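Local coordinates for protein phosphoserine aminotransferase (Bacillus circulans, PDB 2C0R) that interconverts phosphoserine and 3-phosphohydroxypyruvate by pyridoxal phosphate-dependent transamination with 2-oxoglutarate and glutamate in serine biosynthesis, and catalyses the matching phosphohydroxythreonine step in pyridoxine biosynthesis, at residues 269-274 and 345-350; 320-325 and 351-356; 40-45 and 237-242. The protein carries 1 engineered substitution. All coordinates share one frame; numbering follows the deposited sequence.

Contact 1 (269-274 and 345-350)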
loop_
_atom_site.group_PDB
_atom_site.type_symbol
_atom_site.label_atom_id
_atom_site.label_comp_id
_atom_site.label_asym_id
_atom_site.label_seq_id
_atom_site.Cartn_x
_atom_site.Cartn_y
_atom_site.Cartn_z
ATOM N N ARG A 269 5.146 26.272 -13.718
ATOM C CA ARG A 269 4.423 27.407 -14.318
ATOM C C ARG A 269 4.821 27.551 -15.770
ATOM O O ARG A 269 3.995 27.871 -16.637
ATOM C CB ARG A 269 4.752 28.647 -13.501
ATOM C CG ARG A 269 4.102 29.940 -14.037
ATOM C CD ARG A 269 2.681 30.145 -13.644
ATOM N NE ARG A 269 1.667 29.279 -14.230
ATOM C CZ ARG A 269 1.088 29.539 -15.403
ATOM N NH1 ARG A 269 1.426 30.601 -16.142
ATOM N NH2 ARG A 269 0.160 28.697 -15.830
ATOM N N LYS A 270 6.135 27.341 -16.028
ATOM C CA LYS A 270 6.602 27.436 -17.406
ATOM C C LYS A 270 5.955 26.397 -18.305
ATOM O O LYS A 270 5.559 26.653 -19.441
ATOM C CB LYS A 270 8.106 27.263 -17.354
ATOM C CG LYS A 270 8.817 27.089 -18.690
ATOM C CD LYS A 270 10.303 26.905 -18.428
ATOM C CE LYS A 270 11.041 26.532 -19.707
ATOM N NZ LYS A 270 12.455 26.194 -19.354
ATOM N N LYS A 271 5.899 25.148 -17.798
ATOM C CA LYS A 271 5.224 24.083 -18.530
ATOM C C LYS A 271 3.764 24.411 -18.801
ATOM O O LYS A 271 3.266 24.268 -19.923
ATOM C CB LYS A 271 5.271 22.747 -17.749
ATOM C CG LYS A 271 6.673 22.156 -17.703
ATOM C CD LYS A 271 6.939 21.349 -16.422
ATOM C CE LYS A 271 5.825 20.420 -16.041
ATOM N NZ LYS A 271 6.201 19.584 -14.866
ATOM N N ALA A 272 3.037 24.821 -17.758
ATOM C CA ALA A 272 1.616 25.076 -17.897
ATOM C C ALA A 272 1.379 26.243 -18.858
ATOM O O ALA A 272 0.437 26.188 -19.643
ATOM C CB ALA A 272 1.029 25.386 -16.523
ATOM N N SER A 273 2.248 27.255 -18.747
ATOM C CA SER A 273 2.048 28.467 -19.543
ATOM C C SER A 273 2.148 28.086 -21.005
ATOM O O SER A 273 1.372 28.601 -21.827
ATOM C CB SER A 273 3.130 29.474 -19.163
ATOM O OG SER A 273 3.104 30.627 -20.020
ATOM N N LEU A 274 3.074 27.189 -21.356
ATOM C CA LEU A 274 3.198 26.841 -22.782
ATOM C C LEU A 274 1.946 26.187 -23.318
ATOM O O LEU A 274 1.458 26.444 -24.426
ATOM C CB LEU A 274 4.406 25.901 -22.882
ATOM C CG LEU A 274 4.822 25.646 -24.337
ATOM C CD1 LEU A 274 5.620 26.836 -24.861
ATOM C CD2 LEU A 274 5.627 24.367 -24.392
ATOM N N GLU A 345 10.314 19.270 -21.967
ATOM C CA GLU A 345 10.358 18.741 -23.339
ATOM C C GLU A 345 9.103 17.941 -23.688
ATOM O O GLU A 345 8.693 17.955 -24.876
ATOM C CB GLU A 345 11.651 17.914 -23.482
ATOM C CG GLU A 345 12.865 18.827 -23.421
ATOM C CD GLU A 345 13.290 19.277 -22.024
ATOM O OE1 GLU A 345 12.735 18.754 -21.013
ATOM O OE2 GLU A 345 14.158 20.185 -21.901
ATOM N N SER A 346 8.466 17.255 -22.733
ATOM C CA SER A 346 7.202 16.597 -23.071
ATOM C C SER A 346 6.132 17.615 -23.455
ATOM O O SER A 346 5.302 17.424 -24.359
ATOM C CB SER A 346 6.677 15.777 -21.890
ATOM O OG SER A 346 7.463 14.595 -21.734
ATOM N N CYS A 347 6.160 18.741 -22.724
ATOM C CA CYS A 347 5.175 19.796 -22.971
ATOM C C CYS A 347 5.436 20.471 -24.316
ATOM O O CYS A 347 4.531 20.799 -25.052
ATOM C CB CYS A 347 5.271 20.801 -21.825
ATOM S SG CYS A 347 4.755 20.001 -20.271
ATOM N N GLU A 348 6.692 20.710 -24.663
ATOM C CA GLU A 348 6.998 21.261 -26.007
ATOM C C GLU A 348 6.535 20.325 -27.096
ATOM O O GLU A 348 5.958 20.737 -28.110
ATOM C CB GLU A 348 8.510 21.440 -26.136
ATOM C CG GLU A 348 9.086 22.562 -25.312
ATOM C CD GLU A 348 10.598 22.640 -25.514
ATOM O OE1 GLU A 348 11.262 21.641 -25.166
ATOM O OE2 GLU A 348 11.102 23.675 -25.992
ATOM N N ALA A 349 6.765 19.026 -26.881
ATOM C CA ALA A 349 6.285 18.073 -27.878
ATOM C C ALA A 349 4.783 18.098 -27.996
ATOM O O ALA A 349 4.231 18.080 -29.101
ATOM C CB ALA A 349 6.802 16.673 -27.544
ATOM N N LEU A 350 4.078 18.192 -26.863
ATOM C CA LEU A 350 2.628 18.228 -26.902
ATOM C C LEU A 350 2.115 19.436 -27.672
ATOM O O LEU A 350 1.194 19.352 -28.516
ATOM C CB LEU A 350 2.083 18.251 -25.447
ATOM C CG LEU A 350 0.564 18.469 -25.380
ATOM C CD1 LEU A 350 -0.186 17.377 -26.106
ATOM C CD2 LEU A 350 0.131 18.610 -23.909
#

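Contact 2 (320-325 and 351-356)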
loop_
_atom_site.group_PDB
_atom_site.type_symbol
_atom_site.label_atom_id
_atom_site.label_comp_id
_atom_site.label_asym_id
_atom_site.label_seq_id
_atom_site.Cartn_x
_atom_site.Cartn_y
_atom_site.Cartn_z
ATOM N N GLU A 320 2.164 9.149 -31.920
ATOM C CA GLU A 320 3.368 9.989 -31.823
ATOM C C GLU A 320 4.026 9.900 -30.446
ATOM O O GLU A 320 4.882 10.747 -30.143
ATOM C CB GLU A 320 3.047 11.461 -32.109
ATOM C CG GLU A 320 2.299 11.686 -33.427
ATOM C CD GLU A 320 3.158 11.180 -34.573
ATOM O OE1 GLU A 320 2.595 10.800 -35.633
ATOM O OE2 GLU A 320 4.388 11.180 -34.356
ATOM N N GLY A 321 3.671 8.922 -29.613
ATOM C CA GLY A 321 4.417 8.688 -28.372
ATOM C C GLY A 321 3.828 9.307 -27.128
ATOM O O GLY A 321 4.390 9.226 -26.037
ATOM N N PHE A 322 2.666 9.945 -27.238
ATOM C CA PHE A 322 1.985 10.485 -26.094
ATOM C C PHE A 322 1.135 9.434 -25.389
ATOM O O PHE A 322 0.478 8.612 -26.013
ATOM C CB PHE A 322 1.043 11.651 -26.527
ATOM C CG PHE A 322 1.870 12.790 -27.089
ATOM C CD1 PHE A 322 2.089 12.875 -28.463
ATOM C CD2 PHE A 322 2.401 13.742 -26.239
ATOM C CE1 PHE A 322 2.848 13.913 -28.973
ATOM C CE2 PHE A 322 3.179 14.778 -26.776
ATOM C CZ PHE A 322 3.403 14.849 -28.139
ATOM N N VAL A 323 1.183 9.541 -24.063
ATOM C CA VAL A 323 0.427 8.632 -23.217
ATOM C C VAL A 323 -0.456 9.422 -22.276
ATOM O O VAL A 323 0.023 10.392 -21.638
ATOM C CB VAL A 323 1.433 7.754 -22.415
ATOM C CG1 VAL A 323 0.709 6.873 -21.427
ATOM C CG2 VAL A 323 2.274 6.979 -23.438
ATOM N N GLY A 324 -1.720 9.030 -22.167
ATOM C CA GLY A 324 -2.586 9.522 -21.071
ATOM C C GLY A 324 -3.346 10.791 -21.320
ATOM O O GLY A 324 -3.941 11.329 -20.363
ATOM N N LEU A 325 -3.425 11.320 -22.539
ATOM C CA LEU A 325 -4.076 12.615 -22.766
ATOM C C LEU A 325 -5.592 12.528 -22.799
ATOM O O LEU A 325 -6.251 13.568 -22.703
ATOM C CB LEU A 325 -3.592 13.235 -24.099
ATOM C CG LEU A 325 -2.133 13.655 -24.094
ATOM C CD1 LEU A 325 -1.643 14.006 -25.473
ATOM C CD2 LEU A 325 -1.907 14.824 -23.135
ATOM N N VAL A 351 2.714 20.598 -27.422
ATOM C CA VAL A 351 2.248 21.818 -28.088
ATOM C C VAL A 351 2.489 21.711 -29.574
ATOM O O VAL A 351 1.677 22.193 -30.371
ATOM C CB VAL A 351 2.974 23.034 -27.465
ATOM C CG1 VAL A 351 2.902 24.258 -28.369
ATOM C CG2 VAL A 351 2.376 23.276 -26.072
ATOM N N GLN A 352 3.608 21.099 -29.970
ATOM C CA GLN A 352 3.903 20.895 -31.396
ATOM C C GLN A 352 2.846 19.993 -31.994
ATOM O O GLN A 352 2.301 20.308 -33.065
ATOM C CB GLN A 352 5.293 20.303 -31.563
ATOM C CG GLN A 352 6.469 21.165 -31.144
ATOM C CD GLN A 352 7.834 20.518 -31.232
ATOM O OE1 GLN A 352 8.782 21.014 -30.603
ATOM N NE2 GLN A 352 7.987 19.435 -31.990
ATOM N N PHE A 353 2.553 18.891 -31.302
ATOM C CA PHE A 353 1.500 17.993 -31.766
ATOM C C PHE A 353 0.160 18.712 -31.876
ATOM O O PHE A 353 -0.564 18.544 -32.849
ATOM C CB PHE A 353 1.402 16.783 -30.833
ATOM C CG PHE A 353 0.202 15.916 -31.222
ATOM C CD1 PHE A 353 0.330 15.061 -32.313
ATOM C CD2 PHE A 353 -1.003 15.959 -30.524
ATOM C CE1 PHE A 353 -0.742 14.285 -32.715
ATOM C CE2 PHE A 353 -2.080 15.182 -30.935
ATOM C CZ PHE A 353 -1.942 14.332 -32.016
ATOM N N MET A 354 -0.146 19.513 -30.864
ATOM C CA MET A 354 -1.401 20.246 -30.894
ATOM C C MET A 354 -1.456 21.221 -32.055
ATOM O O MET A 354 -2.516 21.412 -32.646
ATOM C CB MET A 354 -1.576 21.028 -29.567
ATOM C CG MET A 354 -2.001 20.099 -28.436
ATOM S SD MET A 354 -1.922 20.964 -26.845
ATOM C CE MET A 354 -3.329 22.081 -27.002
ATOM N N GLU A 355 -0.325 21.845 -32.399
ATOM C CA GLU A 355 -0.305 22.763 -33.544
ATOM C C GLU A 355 -0.545 22.009 -34.841
ATOM O O GLU A 355 -1.340 22.430 -35.672
ATOM C CB GLU A 355 1.049 23.478 -33.565
ATOM C CG GLU A 355 1.137 24.392 -34.777
ATOM C CD GLU A 355 0.322 25.663 -34.717
ATOM O OE1 GLU A 355 0.173 26.287 -35.777
ATOM O OE2 GLU A 355 -0.179 26.058 -33.632
ATOM N N HIS A 356 0.125 20.878 -35.042
ATOM C CA HIS A 356 -0.100 20.027 -36.202
ATOM C C HIS A 356 -1.554 19.558 -36.312
ATOM O O HIS A 356 -2.160 19.587 -37.406
ATOM C CB HIS A 356 0.779 18.763 -36.200
ATOM C CG HIS A 356 0.382 17.750 -37.244
ATOM N ND1 HIS A 356 0.540 17.952 -38.606
ATOM C CD2 HIS A 356 -0.173 16.516 -37.149
ATOM C CE1 HIS A 356 0.109 16.927 -39.307
ATOM N NE2 HIS A 356 -0.327 16.028 -38.431
#

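Contact 3 (40-45 and 237-242). With PLP (pyridoxal-5'-phosphate), chain D.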
loop_
_atom_site.group_PDB
_atom_site.type_symbol
_atom_site.label_atom_id
_atom_site.label_comp_id
_atom_site.label_asym_id
_atom_site.label_seq_id
_atom_site.Cartn_x
_atom_site.Cartn_y
_atom_site.Cartn_z
ATOM N N MET A 40 14.309 -5.815 3.647
ATOM C CA MET A 40 14.884 -5.536 4.974
ATOM C C MET A 40 13.769 -5.321 5.986
ATOM O O MET A 40 12.620 -4.968 5.643
ATOM C CB MET A 40 15.674 -4.241 4.888
ATOM C CG MET A 40 16.859 -4.385 3.942
ATOM S SD MET A 40 17.776 -2.854 4.115
ATOM C CE MET A 40 19.007 -3.137 2.836
ATOM N N SER A 41 14.070 -5.501 7.258
ATOM C CA SER A 41 13.090 -5.302 8.300
ATOM C C SER A 41 12.682 -3.842 8.376
ATOM O O SER A 41 13.556 -2.960 8.345
ATOM C CB SER A 41 13.739 -5.691 9.638
ATOM O OG SER A 41 12.778 -5.465 10.689
ATOM N N HIS A 42 11.394 -3.618 8.570
ATOM C CA HIS A 42 10.924 -2.243 8.794
ATOM C C HIS A 42 11.297 -1.751 10.173
ATOM O O HIS A 42 11.187 -0.536 10.389
ATOM C CB HIS A 42 9.430 -2.097 8.558
ATOM C CG HIS A 42 8.613 -2.955 9.465
ATOM N ND1 HIS A 42 8.767 -4.327 9.485
ATOM C CD2 HIS A 42 7.674 -2.653 10.377
ATOM C CE1 HIS A 42 7.920 -4.812 10.389
ATOM N NE2 HIS A 42 7.241 -3.806 10.930
ATOM N N ARG A 43 11.770 -2.617 11.051
ATOM C CA ARG A 43 12.267 -2.205 12.355
ATOM C C ARG A 43 13.765 -2.355 12.416
ATOM O O ARG A 43 14.357 -2.281 13.501
ATOM C CB ARG A 43 11.632 -3.041 13.472
ATOM C CG ARG A 43 10.107 -2.872 13.487
ATOM C CD ARG A 43 9.770 -1.474 13.081
ATOM N NE ARG A 43 9.764 -0.495 14.117
ATOM C CZ ARG A 43 8.825 -0.337 15.069
ATOM N NH1 ARG A 43 7.742 -1.102 15.212
ATOM N NH2 ARG A 43 9.019 0.660 15.916
ATOM N N GLY A 44 14.422 -2.547 11.261
ATOM C CA GLY A 44 15.874 -2.470 11.242
ATOM C C GLY A 44 16.387 -1.062 11.008
ATOM O O GLY A 44 15.696 -0.253 10.412
ATOM N N ALA A 45 17.617 -0.756 11.419
ATOM C CA ALA A 45 18.115 0.619 11.337
ATOM C C ALA A 45 18.264 1.120 9.912
ATOM O O ALA A 45 18.149 2.327 9.679
ATOM C CB ALA A 45 19.473 0.782 12.034
ATOM N N TYR A 237 3.458 0.770 13.116
ATOM C CA TYR A 237 2.669 -0.162 13.892
ATOM C C TYR A 237 2.564 -1.500 13.192
ATOM O O TYR A 237 2.678 -2.539 13.827
ATOM C CB TYR A 237 1.259 0.440 14.152
ATOM C CG TYR A 237 0.372 -0.609 14.827
ATOM C CD1 TYR A 237 0.459 -0.891 16.192
ATOM C CD2 TYR A 237 -0.572 -1.304 14.074
ATOM C CE1 TYR A 237 -0.367 -1.861 16.755
ATOM C CE2 TYR A 237 -1.376 -2.267 14.625
ATOM C CZ TYR A 237 -1.266 -2.542 15.970
ATOM O OH TYR A 237 -2.121 -3.502 16.505
ATOM N N ASN A 238 2.311 -1.432 11.899
ATOM C CA ASN A 238 2.404 -2.625 11.057
ATOM C C ASN A 238 3.417 -2.391 9.940
ATOM O O ASN A 238 4.122 -1.380 9.940
ATOM C CB ASN A 238 1.064 -3.083 10.509
ATOM C CG ASN A 238 0.571 -2.260 9.365
ATOM O OD1 ASN A 238 0.864 -1.083 9.220
ATOM N ND2 ASN A 238 -0.230 -2.933 8.510
ATOM N N THR A 239 3.476 -3.351 9.028
ATOM C CA THR A 239 4.527 -3.238 8.012
ATOM C C THR A 239 4.190 -2.078 7.077
ATOM O O THR A 239 3.138 -2.104 6.454
ATOM C CB THR A 239 4.695 -4.559 7.241
ATOM O OG1 THR A 239 4.765 -5.611 8.228
ATOM C CG2 THR A 239 5.979 -4.473 6.455
ATOM N N PRO A 240 5.036 -1.062 6.933
ATOM C CA PRO A 240 4.722 0.029 6.008
ATOM C C PRO A 240 4.985 -0.365 4.554
ATOM O O PRO A 240 5.579 -1.417 4.285
ATOM C CB PRO A 240 5.727 1.097 6.475
ATOM C CG PRO A 240 6.955 0.278 6.838
ATOM C CD PRO A 240 6.327 -0.853 7.597
ATOM N N PRO A 241 4.562 0.464 3.613
ATOM C CA PRO A 241 4.904 0.303 2.185
ATOM C C PRO A 241 6.347 0.744 1.938
ATOM O O PRO A 241 6.600 1.854 1.470
ATOM C CB PRO A 241 3.861 1.185 1.494
ATOM C CG PRO A 241 3.568 2.256 2.497
ATOM C CD PRO A 241 3.635 1.599 3.864
ATOM N N SER A 242 7.246 -0.159 2.311
ATOM C CA SER A 242 8.625 0.283 2.505
ATOM C C SER A 242 9.251 0.692 1.172
ATOM O O SER A 242 9.973 1.687 1.152
ATOM C CB SER A 242 9.451 -0.756 3.254
ATOM O OG SER A 242 9.230 -2.018 2.732
HETATM N N1 PLP D . -0.611 -11.900 10.504
HETATM C C2 PLP D . 0.500 -12.688 10.467
HETATM C C2A PLP D . 0.390 -14.193 10.557
HETATM C C3 PLP D . 1.726 -12.059 10.279
HETATM O O3 PLP D . 2.801 -12.878 10.213
HETATM C C4 PLP D . 1.822 -10.700 10.073
HETATM C C4A PLP D . 3.143 -9.929 9.841
HETATM C C5 PLP D . 0.682 -9.952 10.168
HETATM C C6 PLP D . -0.534 -10.561 10.341
HETATM C C5A PLP D . 0.703 -8.423 10.114
HETATM O O4P PLP D . 0.866 -7.977 8.755
HETATM P P PLP D . 0.939 -6.452 8.351
HETATM O O1P PLP D . 0.953 -6.440 6.851
HETATM O O2P PLP D . 2.201 -5.920 8.988
HETATM O O3P PLP D . -0.291 -5.803 8.926
HETATM O O HOH W 1 11.648 -3.437 3.534
HETATM O O HOH W 2 5.566 -3.385 13.220
#

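Contact 1 (269-274 and 345-350)
K271 and C347 meet where two helices run side by side in the same direction, with local axes 9.5 Å apart and only 4° between them. The CA atoms of this pair are 6.2 Å apart. The side chain of C347 points across the groove, and its sulfur lies alongside the root of the lysine. C347 SG is 3.8 Å from K271 CB and nearly as close to K271 CG. This is plain van der Waals contact between a thiol and methylenes. The rest of K271 bends away at chi2 and chi3. Its ammonium is taken up by N268 OD1 and by the carbonyl oxygens of I338, Y339 and V342. The lysine thus packs with its stem and bonds with its tip, which ties helix 260-280 to the loop before helix 344-361.

One turn further on, L274 reaches over the backbone of the other helix. Its CG is anti to the backbone N (chi1 -170°), which sends CD2 across the gap. That methyl rests 3.8 Å from E348 CA and equally near C347 O. The E348 side chain adds its CG, 4.0 Å from L274 CD2, at the margin of the contact. The whole is parallel helix packing in the C-terminal part of this class-V aminotransferase fold, away from the cofactor. Around it, Y344 packs on K271 and L274, and its ring forms a cation-pi pair with K270. I275 of helix 260-280 continues the packing against C347 and L350. Helix 344-361 also lays S346 and A349 on Y6 of strand 6-7.

Contact 2 (320-325 and 351-356)
F322 and F353 reach each other through different first torsions. F353 has CG anti to its own backbone N (chi1 174°), which turns the ring off the helix toward segment 320-325. F322 has CG beside the backbone N (chi1 -64°), and its ring extends toward the helix. The outer rim of F322 meets the base of F353: F322 CE1 is 3.7 Å from F353 CB. The same CE1 also touches the ring carbon F353 CG, at 4.0 Å. F322 CZ is only slightly farther from the CB methylene of F353, at 3.9 Å. The two rings lie obliquely, with planes at 43° and centroids 5.5 Å apart.

Segment 320-325 begins where helix 307-319 ends. G321, with positive phi, is the C-prime residue of a Schellman motif that closes this helix. The chain then turns into strand 322-323, which pairs in parallel with strand 6-7. The backbone angles of G321 bring the preceding carbonyl close to where a CB would sit, which by itself calls for glycine.

E320 comes before this glycine and covers another part of the F353 ring. Its chain bends at chi2, and its CG methylene does the touching, 4.1 Å from both F353 CD1 and F353 CE1. The two side chains cross roughly at right angles. F313 of helix 307-319 meets the F353 ring edge-to-face, while Y6 has its ring against F322. S317 of the same helix packs on both phenylalanines.

Contact 3 (40-45 and 237-242)
The imidazole of H42 has T239 CA over one face and R43 CG over the other. At its edge, in the ring plane, sits a water bound 2.9 Å from H42 NE2. T239 CA is 4.1 Å from the ring centroid and 18° off the normal, a CH-pi contact. T239 OG1 also lies over a face, 3.9 Å from H42 CE1. P240 packs against the root of the side chain, with P240 CD 3.5 Å from H42 CB. The first torsion of H42 (chi1 61°) places CG between the backbone N and carbonyl carbon, and brings the ring over T239. The edge water also bonds weakly to Y237 O. A second water joins M40 O to S242 OG.

The residues under the ring hold the cofactor phosphate. N238 ND2 donates to PLP O3P at 2.9 Å. PLP O2P is gripped twice, by T239 N at 2.9 Å and by T239 OG1 at 2.7 Å. The same pyridoxal phosphate is bound by A77, S78, T153 and Q196 of the second subunit, so this loop completes the active site of its dimer partner. R43 probably binds glutamate, as in related enzymes. With an alanine here instead of H42 the ring is gone, which is likely to uncover T239 and leave the edge water without its NE2 partner.

Segment 40-45 makes a type I turn from S41 to G44, with G44 at the N-cap position of helix 45-61. Segment 237-242 leads into helix 242-257. Y47 of helix 45-61 packs on H42, P240 and S242.

In the fold
Contacts 1 and 2 adjoin, with centres 11 Å apart, and share helix 344-361. Different faces of that helix meet helix 260-280 and segment 320-325. They touch directly: F322 CZ is 3.5 Å from A349 O, and L274 O is 3.7 Å from V351 CG2. Their segments alternate along the chain, so the two contacts interlock in the C-terminal part of the fold, away from the cofactor site. Contact 3 stands apart. Its centre is 39 Å from that of contact 1 and 42 Å from that of contact 2, and its nearest atoms are about 24 Å from either. Only contact 3 meets pyridoxal phosphate, at the dimer interface.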